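PDB 4XWW: DR2417 from Deinococcus radiodurans, which is an RNA exonuclease of the metallo-beta-lactamase superfamily with two zinc ions bound at its active site, and probably takes part in RNA maturation or decay. Local coordinates for residues A[26-30]-A[400-406]; A[208-212]-A[379-384]. One frame throughout, in Å; residues are numbered along the deposited sequence.

Interaction 1: residues A[26-30]-A[400-406]; sequences GMGEI and LPWHGEP. With ZN (zinc ion), chain F; nucleotides of chain C.
The dinuclear zinc site of the metallo-beta-lactamase fold is reached here through His-403, which follows strand 398-402 and backs onto the 26-30 loop. His-403 NE2 binds zinc at 2.2 Å, in a site completed by Asp-88, His-89 and a water. On the backbone side, the amide N of His-403 gives a weak, bent bond (3.3 Å, 127° at the hydrogen) to Gly-26 O. Nearby, Met-27 reaches toward Trp-402: a bend in its chain (chi2 -69°) brings the sulfur to the edge of the indole, a Met-aromatic contact with Met-27 SD 5.0 Å from the centroid of the five-membered ring of Trp-402. The Met-27 and Trp-402 side chains cross at about a right angle, and the methyl CE of Met-27 goes on to touch Trp-402 CB at 3.8 Å and grazes Leu-400. In the fold, this joins the loop after strand 19-23 of one sheet to the end of a strand in the other, where metallo-beta-lactamases carry their metal ligands. The loop braces itself through Glu-29, whose OE2 takes a practically straight bond from Gly-26 N (2.9 Å, 177°) and also meets Lys-32 in a salt bridge and the amide of Asn-431. Toward the RNA, Ile-30 faces two ways. Its CG1 lies 3.8 Å from Gly-404 CA, whereas CG2 approaches O2' of U2 in chain C at 3.4 Å and CD1 packs against one face of the uracil ring. A water links Ile-30 N to Glu-405, accepting from the amide and donating to Glu-405 OE2 at 2.8 Å; the other carboxylate oxygen, OE1, is held by Asn-355 and Asn-359 of the second subunit.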
ATOM      1  N   GLY A  26     -18.234  -9.118  -7.189  1.00 20.08           N
ATOM      2  CA  GLY A  26     -18.624  -8.169  -6.160  1.00 21.50           C
ATOM      3  C   GLY A  26     -18.860  -8.750  -4.775  1.00 21.51           C
ATOM      4  O   GLY A  26     -19.105  -8.015  -3.819  1.00 23.73           O
ATOM      5  N   MET A  27     -18.776 -10.070  -4.662  1.00 18.82           N
ATOM      6  CA  MET A  27     -18.862 -10.741  -3.369  1.00 20.43           C
ATOM      7  C   MET A  27     -17.456 -11.123  -2.902  1.00 20.61           C
ATOM      8  O   MET A  27     -16.683 -11.683  -3.675  1.00 23.49           O
ATOM      9  CB  MET A  27     -19.725 -11.998  -3.462  1.00 20.50           C
ATOM     10  CG  MET A  27     -21.231 -11.748  -3.520  1.00 20.50           C
ATOM     11  SD  MET A  27     -21.914 -11.107  -1.989  1.00 23.87           S
ATOM     12  CE  MET A  27     -23.677 -11.257  -2.353  1.00 27.12           C
ATOM     13  N   GLY A  28     -17.121 -10.828  -1.652  1.00 24.02           N
ATOM     14  CA  GLY A  28     -15.792 -11.175  -1.157  1.00 21.27           C
ATOM     15  C   GLY A  28     -14.702 -10.295  -1.751  1.00 23.15           C
ATOM     16  O   GLY A  28     -13.499 -10.615  -1.684  1.00 22.53           O
ATOM     17  N   GLU A  29     -15.134  -9.177  -2.328  1.00 21.66           N
ATOM     18  CA  GLU A  29     -14.248  -8.187  -2.935  1.00 19.62           C
ATOM     19  C   GLU A  29     -15.001  -6.878  -3.049  1.00 22.12           C
ATOM     20  O   GLU A  29     -16.238  -6.848  -2.971  1.00 20.45           O
ATOM     21  CB  GLU A  29     -13.802  -8.628  -4.328  1.00 21.56           C
ATOM     22  CG  GLU A  29     -14.989  -8.739  -5.308  1.00 24.03           C
ATOM     23  CD  GLU A  29     -14.574  -9.182  -6.693  1.00 28.01           C
ATOM     24  OE1 GLU A  29     -13.391  -9.022  -7.047  1.00 28.75           O
ATOM     25  OE2 GLU A  29     -15.437  -9.701  -7.431  1.00 22.17           O
ATOM     26  N   ILE A  30     -14.260  -5.806  -3.274  1.00 19.49           N
ATOM     27  CA  ILE A  30     -14.853  -4.554  -3.658  1.00 17.06           C
ATOM     28  C   ILE A  30     -14.450  -4.286  -5.111  1.00 25.19           C
ATOM     29  O   ILE A  30     -13.303  -3.948  -5.398  1.00 26.04           O
ATOM     30  CB  ILE A  30     -14.413  -3.430  -2.739  1.00 20.42           C
ATOM     31  CG1 ILE A  30     -14.900  -3.734  -1.316  1.00 23.34           C
ATOM     32  CG2 ILE A  30     -14.961  -2.098  -3.252  1.00 21.34           C
ATOM     33  CD1 ILE A  30     -14.539  -2.704  -0.294  1.00 30.34           C
ATOM     34  N   LEU A 400     -27.900 -11.247   2.786  1.00 20.93           N
ATOM     35  CA  LEU A 400     -26.660 -11.421   2.034  1.00 20.19           C
ATOM     36  C   LEU A 400     -25.833 -10.148   2.060  1.00 20.88           C
ATOM     37  O   LEU A 400     -26.012  -9.271   1.217  1.00 22.70           O
ATOM     38  CB  LEU A 400     -26.930 -11.779   0.569  1.00 22.25           C
ATOM     39  CG  LEU A 400     -27.226 -13.208   0.137  1.00 29.82           C
ATOM     40  CD1 LEU A 400     -27.415 -13.235  -1.379  1.00 28.12           C
ATOM     41  CD2 LEU A 400     -26.086 -14.128   0.538  1.00 28.93           C
ATOM     42  N   PRO A 401     -24.909 -10.042   3.020  1.00 18.05           N
ATOM     43  CA  PRO A 401     -24.013  -8.879   3.002  1.00 16.46           C
ATOM     44  C   PRO A 401     -23.122  -8.935   1.761  1.00 18.74           C
ATOM     45  O   PRO A 401     -22.555  -9.988   1.438  1.00 21.22           O
ATOM     46  CB  PRO A 401     -23.217  -9.026   4.304  1.00 22.93           C
ATOM     47  CG  PRO A 401     -23.394 -10.479   4.702  1.00 21.22           C
ATOM     48  CD  PRO A 401     -24.759 -10.854   4.236  1.00 18.16           C
ATOM     49  N   TRP A 402     -22.986  -7.795   1.092  1.00 20.73           N
ATOM     50  CA  TRP A 402     -22.498  -7.737  -0.279  1.00 20.38           C
ATOM     51  C   TRP A 402     -21.537  -6.544  -0.439  1.00 15.66           C
ATOM     52  O   TRP A 402     -21.410  -5.748   0.491  1.00 18.41           O
ATOM     53  CB  TRP A 402     -23.735  -7.676  -1.223  1.00 20.15           C
ATOM     54  CG  TRP A 402     -23.498  -7.089  -2.572  1.00 21.40           C
ATOM     55  CD1 TRP A 402     -23.053  -7.747  -3.688  1.00 22.31           C
ATOM     56  CD2 TRP A 402     -23.717  -5.735  -2.963  1.00 17.46           C
ATOM     57  NE1 TRP A 402     -22.947  -6.873  -4.736  1.00 23.46           N
ATOM     58  CE2 TRP A 402     -23.349  -5.628  -4.317  1.00 20.71           C
ATOM     59  CE3 TRP A 402     -24.192  -4.596  -2.297  1.00 19.59           C
ATOM     60  CZ2 TRP A 402     -23.443  -4.428  -5.032  1.00 20.03           C
ATOM     61  CZ3 TRP A 402     -24.262  -3.383  -3.002  1.00 14.48           C
ATOM     62  CH2 TRP A 402     -23.885  -3.320  -4.356  1.00 18.24           C
ATOM     63  N   HIS A 403     -20.851  -6.430  -1.580  1.00 18.56           N
ATOM     64  CA  HIS A 403     -19.967  -5.284  -1.854  1.00 15.76           C
ATOM     65  C   HIS A 403     -18.946  -5.097  -0.717  1.00 21.79           C
ATOM     66  O   HIS A 403     -18.836  -4.028  -0.097  1.00 19.38           O
ATOM     67  CB  HIS A 403     -20.800  -3.992  -2.068  1.00 16.89           C
ATOM     68  CG  HIS A 403     -20.091  -2.908  -2.833  1.00 16.64           C
ATOM     69  ND1 HIS A 403     -19.120  -2.116  -2.253  1.00 19.23           N
ATOM     70  CD2 HIS A 403     -20.251  -2.438  -4.093  1.00 18.45           C
ATOM     71  CE1 HIS A 403     -18.696  -1.224  -3.131  1.00 19.21           C
ATOM     72  NE2 HIS A 403     -19.353  -1.401  -4.259  1.00 22.21           N
ATOM     73  N   GLY A 404     -18.212  -6.169  -0.435  1.00 19.06           N
ATOM     74  CA  GLY A 404     -17.205  -6.130   0.603  1.00 19.77           C
ATOM     75  C   GLY A 404     -16.339  -7.359   0.528  1.00 16.78           C
ATOM     76  O   GLY A 404     -16.765  -8.391   0.028  1.00 19.04           O
ATOM     77  N   GLU A 405     -15.118  -7.235   1.041  1.00 17.86           N
ATOM     78  CA  GLU A 405     -14.247  -8.389   1.239  1.00 18.18           C
ATOM     79  C   GLU A 405     -14.817  -9.187   2.409  1.00 16.34           C
ATOM     80  O   GLU A 405     -15.661  -8.681   3.123  1.00 16.37           O
ATOM     81  CB  GLU A 405     -12.823  -7.922   1.507  1.00 17.66           C
ATOM     82  CG  GLU A 405     -12.225  -7.204   0.302  1.00 21.40           C
ATOM     83  CD  GLU A 405     -10.925  -6.482   0.612  1.00 22.81           C
ATOM     84  OE1 GLU A 405     -10.583  -6.333   1.802  1.00 23.06           O
ATOM     85  OE2 GLU A 405     -10.251  -6.074  -0.355  1.00 28.45           O
ATOM     86  N   PRO A 406     -14.343 -10.422   2.632  1.00 23.81           N
ATOM     87  CA  PRO A 406     -14.930 -11.179   3.746  1.00 21.02           C
ATOM     88  C   PRO A 406     -14.914 -10.420   5.083  1.00 20.84           C
ATOM     89  O   PRO A 406     -15.907 -10.513   5.822  1.00 21.30           O
ATOM     90  CB  PRO A 406     -14.063 -12.441   3.781  1.00 20.23           C
ATOM     91  CG  PRO A 406     -13.710 -12.647   2.292  1.00 21.98           C
ATOM     92  CD  PRO A 406     -13.371 -11.231   1.872  1.00 22.21           C
TER
HETATM   93 ZN    ZN F 602     -19.532  -0.084  -5.975  1.00 30.61          ZN
ATOM     94  P     U C   2     -15.198   6.269  -0.224  1.00 27.37           P
ATOM     95  OP1   U C   2     -16.066   6.938  -1.219  1.00 28.63           O
ATOM     96  OP2   U C   2     -15.796   5.680   0.995  1.00 31.19           O
ATOM     97  O5'   U C   2     -14.373   5.101  -0.926  1.00 33.40           O
ATOM     98  C5'   U C   2     -13.697   5.304  -2.177  1.00 30.51           C
ATOM     99  C4'   U C   2     -13.774   4.055  -3.024  1.00 24.77           C
ATOM    100  O4'   U C   2     -12.888   3.033  -2.484  1.00 29.14           O
ATOM    101  C3'   U C   2     -15.152   3.404  -3.127  1.00 25.18           C
ATOM    102  O3'   U C   2     -15.348   2.961  -4.461  1.00 30.94           O
ATOM    103  C2'   U C   2     -15.026   2.183  -2.222  1.00 27.91           C
ATOM    104  O2'   U C   2     -15.904   1.137  -2.581  1.00 25.61           O
ATOM    105  C1'   U C   2     -13.570   1.800  -2.460  1.00 32.00           C
ATOM    106  N1    U C   2     -12.985   0.958  -1.409  1.00 34.84           N
ATOM    107  C2    U C   2     -12.179  -0.092  -1.804  1.00 44.10           C
ATOM    108  O2    U C   2     -11.935  -0.336  -2.972  1.00 49.94           O
ATOM    109  N3    U C   2     -11.671  -0.846  -0.776  1.00 47.55           N
ATOM    110  C4    U C   2     -11.879  -0.666   0.574  1.00 48.46           C
ATOM    111  O4    U C   2     -11.345  -1.433   1.377  1.00 56.93           O
ATOM    112  C5    U C   2     -12.727   0.438   0.902  1.00 34.78           C
ATOM    113  C6    U C   2     -13.239   1.194  -0.078  1.00 36.22           C
TER
HETATM  114  O   HOH W   1     -11.359  -6.118  -2.974  1.00 28.58           O
HETATM  115  O   HOH W   2     -19.920   1.812  -5.385  1.00 16.45           O

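Interaction 2: residues A[208-212]-A[379-384]; sequences SDSTN and SGHASQ. With nucleotides of chain C.
Asp-209 and His-381, the predicted proton donor and acceptor of the active site, are joined directly by a hydrogen bond from the imidazole to the carboxylate. His-381 ND1 donates to the syn lone pair of Asp-209 OD2 over 2.6 Å, nearly straight and in the plane of the imidazole, while the carboxylate itself stands 85° to that ring. Further hydrogen bonds fix the carboxylate in an Asx turn at the end of strand 205-209, where Asp-209 OD1 accepts from Thr-211 N. Thr-211 OG1 donates to the syn side of the same Asp-209 OD1 at 2.7 Å. With OD2 also receiving the amide of Phe-176, both oxygens have two donors, so rotation of the group is restrained. Asn-212 also reaches across to 379-384: its chi1 of -77°, with CG anti to the carbonyl carbon, carries the amide to His-381 O, where ND2 donates at 2.8 Å from above the carbonyl plane. The same ND2 lies by Ser-379 OG, which accepts from His-381 N in an ST turn, though the position of that hydroxyl is less certain. Apolar contact comes from Thr-211, whose CB lies over one face of the His-381 ring in a CH-pi contact, 3.9 Å from the centroid; the rings of His-153 and His-403, both zinc ligands, also meet this imidazole. One water bridges the backbones, accepting from Asn-212 N and donating to Asp-209 O and, at 2.7 Å, to Ala-382 O. Two N-H groups bind RNA phosphates: His-381 NE2, the other ring nitrogen, donates to OP1 of U3 in chain C at 2.7 Å, and Gly-380 N to OP1 of U2 in chain C at 3.1 Å, almost straight.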
ATOM      1  N   SER A 208     -27.142  -5.984   0.981  1.00 14.65           N
ATOM      2  CA  SER A 208     -26.753  -4.646   1.428  1.00 14.01           C
ATOM      3  C   SER A 208     -25.252  -4.412   1.365  1.00 19.14           C
ATOM      4  O   SER A 208     -24.432  -5.326   1.518  1.00 18.86           O
ATOM      5  CB  SER A 208     -27.282  -4.397   2.845  1.00 16.52           C
ATOM      6  OG  SER A 208     -27.065  -3.062   3.273  1.00 17.31           O
ATOM      7  N   ASP A 209     -24.931  -3.146   1.139  1.00 18.37           N
ATOM      8  CA  ASP A 209     -23.579  -2.653   0.909  1.00 14.87           C
ATOM      9  C   ASP A 209     -22.721  -2.734   2.171  1.00 18.46           C
ATOM     10  O   ASP A 209     -22.999  -2.049   3.146  1.00 19.17           O
ATOM     11  CB  ASP A 209     -23.713  -1.208   0.406  1.00 16.46           C
ATOM     12  CG  ASP A 209     -22.380  -0.519   0.138  1.00 20.17           C
ATOM     13  OD1 ASP A 209     -21.292  -1.139   0.252  1.00 19.29           O
ATOM     14  OD2 ASP A 209     -22.450   0.672  -0.238  1.00 17.01           O
ATOM     15  N   SER A 210     -21.673  -3.557   2.153  1.00 16.19           N
ATOM     16  CA  SER A 210     -20.883  -3.784   3.367  1.00 17.00           C
ATOM     17  C   SER A 210     -19.598  -2.971   3.442  1.00 19.00           C
ATOM     18  O   SER A 210     -18.818  -3.154   4.372  1.00 17.21           O
ATOM     19  CB  SER A 210     -20.504  -5.266   3.498  1.00 22.08           C
ATOM     20  OG  SER A 210     -21.640  -6.105   3.327  1.00 18.72           O
ATOM     21  N   THR A 211     -19.379  -2.094   2.469  1.00 18.27           N
ATOM     22  CA  THR A 211     -18.098  -1.393   2.334  1.00 17.03           C
ATOM     23  C   THR A 211     -17.550  -0.842   3.649  1.00 19.22           C
ATOM     24  O   THR A 211     -16.375  -1.068   4.008  1.00 16.00           O
ATOM     25  CB  THR A 211     -18.234  -0.221   1.343  1.00 15.65           C
ATOM     26  OG1 THR A 211     -18.672  -0.728   0.082  1.00 16.61           O
ATOM     27  CG2 THR A 211     -16.893   0.465   1.160  1.00 18.12           C
ATOM     28  N   ASN A 212     -18.403  -0.122   4.372  1.00 16.02           N
ATOM     29  CA  ASN A 212     -17.987   0.553   5.595  1.00 13.55           C
ATOM     30  C   ASN A 212     -18.532  -0.134   6.841  1.00 16.08           C
ATOM     31  O   ASN A 212     -18.746   0.497   7.868  1.00 17.82           O
ATOM     32  CB  ASN A 212     -18.412   2.032   5.581  1.00 14.47           C
ATOM     33  CG  ASN A 212     -17.520   2.888   4.696  1.00 22.38           C
ATOM     34  OD1 ASN A 212     -16.409   2.483   4.328  1.00 23.27           O
ATOM     35  ND2 ASN A 212     -17.993   4.089   4.370  1.00 20.16           N
ATOM     36  N   SER A 379     -17.220   9.660   2.737  1.00 19.06           N
ATOM     37  CA  SER A 379     -17.409   8.417   1.991  1.00 14.82           C
ATOM     38  C   SER A 379     -18.764   8.368   1.275  1.00 14.51           C
ATOM     39  O   SER A 379     -19.750   8.937   1.749  1.00 15.09           O
ATOM     40  CB  SER A 379     -17.287   7.218   2.951  1.00 17.86           C
ATOM     41  OG  SER A 379     -17.579   5.986   2.299  1.00 16.71           O
ATOM     42  N   GLY A 380     -18.796   7.685   0.142  1.00 13.85           N
ATOM     43  CA  GLY A 380     -20.055   7.400  -0.521  1.00 16.15           C
ATOM     44  C   GLY A 380     -20.827   6.263   0.140  1.00 14.69           C
ATOM     45  O   GLY A 380     -21.932   5.944  -0.305  1.00 17.28           O
ATOM     46  N   HIS A 381     -20.249   5.606   1.149  1.00 16.72           N
ATOM     47  CA  HIS A 381     -20.908   4.402   1.675  1.00 20.47           C
ATOM     48  C   HIS A 381     -21.295   4.515   3.158  1.00 19.24           C
ATOM     49  O   HIS A 381     -20.594   5.123   3.965  1.00 18.04           O
ATOM     50  CB  HIS A 381     -20.034   3.160   1.459  1.00 15.22           C
ATOM     51  CG  HIS A 381     -19.650   2.906   0.034  1.00 14.48           C
ATOM     52  ND1 HIS A 381     -20.370   2.061  -0.785  1.00 15.57           N
ATOM     53  CD2 HIS A 381     -18.628   3.387  -0.720  1.00 15.11           C
ATOM     54  CE1 HIS A 381     -19.800   2.019  -1.977  1.00 16.66           C
ATOM     55  NE2 HIS A 381     -18.744   2.813  -1.963  1.00 18.85           N
ATOM     56  N   ALA A 382     -22.413   3.875   3.487  1.00 14.37           N
ATOM     57  CA  ALA A 382     -22.970   3.783   4.836  1.00 16.63           C
ATOM     58  C   ALA A 382     -22.053   3.175   5.871  1.00 18.77           C
ATOM     59  O   ALA A 382     -21.518   2.093   5.661  1.00 18.28           O
ATOM     60  CB  ALA A 382     -24.244   2.959   4.786  1.00 18.36           C
ATOM     61  N   SER A 383     -21.945   3.842   7.017  1.00 16.71           N
ATOM     62  CA  SER A 383     -21.286   3.258   8.171  1.00 18.07           C
ATOM     63  C   SER A 383     -22.326   2.465   8.967  1.00 18.12           C
ATOM     64  O   SER A 383     -23.480   2.345   8.539  1.00 18.12           O
ATOM     65  CB  SER A 383     -20.640   4.358   9.009  1.00 16.48           C
ATOM     66  OG  SER A 383     -19.656   5.020   8.233  1.00 19.60           O
ATOM     67  N   GLN A 384     -21.918   1.930  10.116  1.00 19.90           N
ATOM     68  CA  GLN A 384     -22.760   0.985  10.866  1.00 17.56           C
ATOM     69  C   GLN A 384     -24.152   1.515  11.227  1.00 18.77           C
ATOM     70  O   GLN A 384     -25.141   0.774  11.125  1.00 19.91           O
ATOM     71  CB  GLN A 384     -22.033   0.536  12.156  1.00 19.34           C
ATOM     72  CG  GLN A 384     -20.844  -0.373  11.882  1.00 19.25           C
ATOM     73  CD  GLN A 384     -20.032  -0.704  13.137  1.00 25.57           C
ATOM     74  OE1 GLN A 384     -20.328  -0.225  14.228  1.00 21.30           O
ATOM     75  NE2 GLN A 384     -18.995  -1.518  12.969  1.00 29.63           N
TER
ATOM     76  P     U C   2     -15.198   6.269  -0.224  1.00 27.37           P
ATOM     77  OP1   U C   2     -16.066   6.938  -1.219  1.00 28.63           O
ATOM     78  OP2   U C   2     -15.796   5.680   0.995  1.00 31.19           O
ATOM     79  O5'   U C   2     -14.373   5.101  -0.926  1.00 33.40           O
ATOM     80  C5'   U C   2     -13.697   5.304  -2.177  1.00 30.51           C
ATOM     81  C4'   U C   2     -13.774   4.055  -3.024  1.00 24.77           C
ATOM     82  O4'   U C   2     -12.888   3.033  -2.484  1.00 29.14           O
ATOM     83  C3'   U C   2     -15.152   3.404  -3.127  1.00 25.18           C
ATOM     84  O3'   U C   2     -15.348   2.961  -4.461  1.00 30.94           O
ATOM     85  C2'   U C   2     -15.026   2.183  -2.222  1.00 27.91           C
ATOM     86  O2'   U C   2     -15.904   1.137  -2.581  1.00 25.61           O
ATOM     87  C1'   U C   2     -13.570   1.800  -2.460  1.00 32.00           C
ATOM     88  N1    U C   2     -12.985   0.958  -1.409  1.00 34.84           N
ATOM     89  C2    U C   2     -12.179  -0.092  -1.804  1.00 44.10           C
ATOM     90  O2    U C   2     -11.935  -0.336  -2.972  1.00 49.94           O
ATOM     91  N3    U C   2     -11.671  -0.846  -0.776  1.00 47.55           N
ATOM     92  C4    U C   2     -11.879  -0.666   0.574  1.00 48.46           C
ATOM     93  O4    U C   2     -11.345  -1.433   1.377  1.00 56.93           O
ATOM     94  C5    U C   2     -12.727   0.438   0.902  1.00 34.78           C
ATOM     95  C6    U C   2     -13.239   1.194  -0.078  1.00 36.22           C
ATOM     96  P     U C   3     -16.771   3.143  -5.154  1.00 29.94           P
ATOM     97  OP1   U C   3     -17.656   3.857  -4.206  1.00 27.55           O
ATOM     98  OP2   U C   3     -17.185   1.830  -5.701  1.00 34.04           O
ATOM     99  O5'   U C   3     -16.455   4.137  -6.354  1.00 29.98           O
ATOM    100  C5'   U C   3     -15.808   5.394  -6.105  1.00 32.79           C
ATOM    101  C4'   U C   3     -14.758   5.642  -7.157  1.00 47.85           C
ATOM    102  O4'   U C   3     -13.513   5.006  -6.756  1.00 58.92           O
ATOM    103  C3'   U C   3     -15.094   5.097  -8.543  1.00 49.04           C
ATOM    104  O3'   U C   3     -14.749   6.054  -9.531  1.00 40.49           O
ATOM    105  C2'   U C   3     -14.219   3.853  -8.655  1.00 53.66           C
ATOM    106  O2'   U C   3     -13.857   3.533  -9.984  1.00 50.29           O
ATOM    107  C1'   U C   3     -12.997   4.270  -7.842  1.00 58.16           C
ATOM    108  N1    U C   3     -12.238   3.130  -7.316  1.00 49.66           N
ATOM    109  C2    U C   3     -10.873   3.114  -7.526  1.00 49.36           C
ATOM    110  O2    U C   3     -10.283   4.007  -8.109  1.00 48.16           O
ATOM    111  N3    U C   3     -10.226   2.015  -7.022  1.00 42.51           N
ATOM    112  C4    U C   3     -10.786   0.952  -6.348  1.00 48.93           C
ATOM    113  O4    U C   3     -10.064   0.034  -5.955  1.00 48.32           O
ATOM    114  C5    U C   3     -12.203   1.040  -6.176  1.00 47.76           C
ATOM    115  C6    U C   3     -12.865   2.097  -6.659  1.00 45.59           C
TER
HETATM  116  O   HOH W   3     -21.137   0.313   3.693  1.00 17.37           O

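From the N terminus, the chain leaves strand 19-23 and enters 26-30, where interaction 1 opens a loop that closes only at 400-406. Within it, 208-212 takes in the end of strand 205-209 and the turn after it, and interaction 2 closes at 379-384 after the intervening chain has built the five-stranded parallel sheet of the beta-CASP domain. Interaction 2 is therefore nested inside interaction 1. The two meet in one sheet, where strands 205-209 and 398-402 are parallel neighbours. Interaction 1 ties the loop between strands 19-23 and 34-39 to the end of strand 398-402, and interaction 2 ties the end of strand 205-209 to the approach to helix 384-394, both beside the two-zinc site.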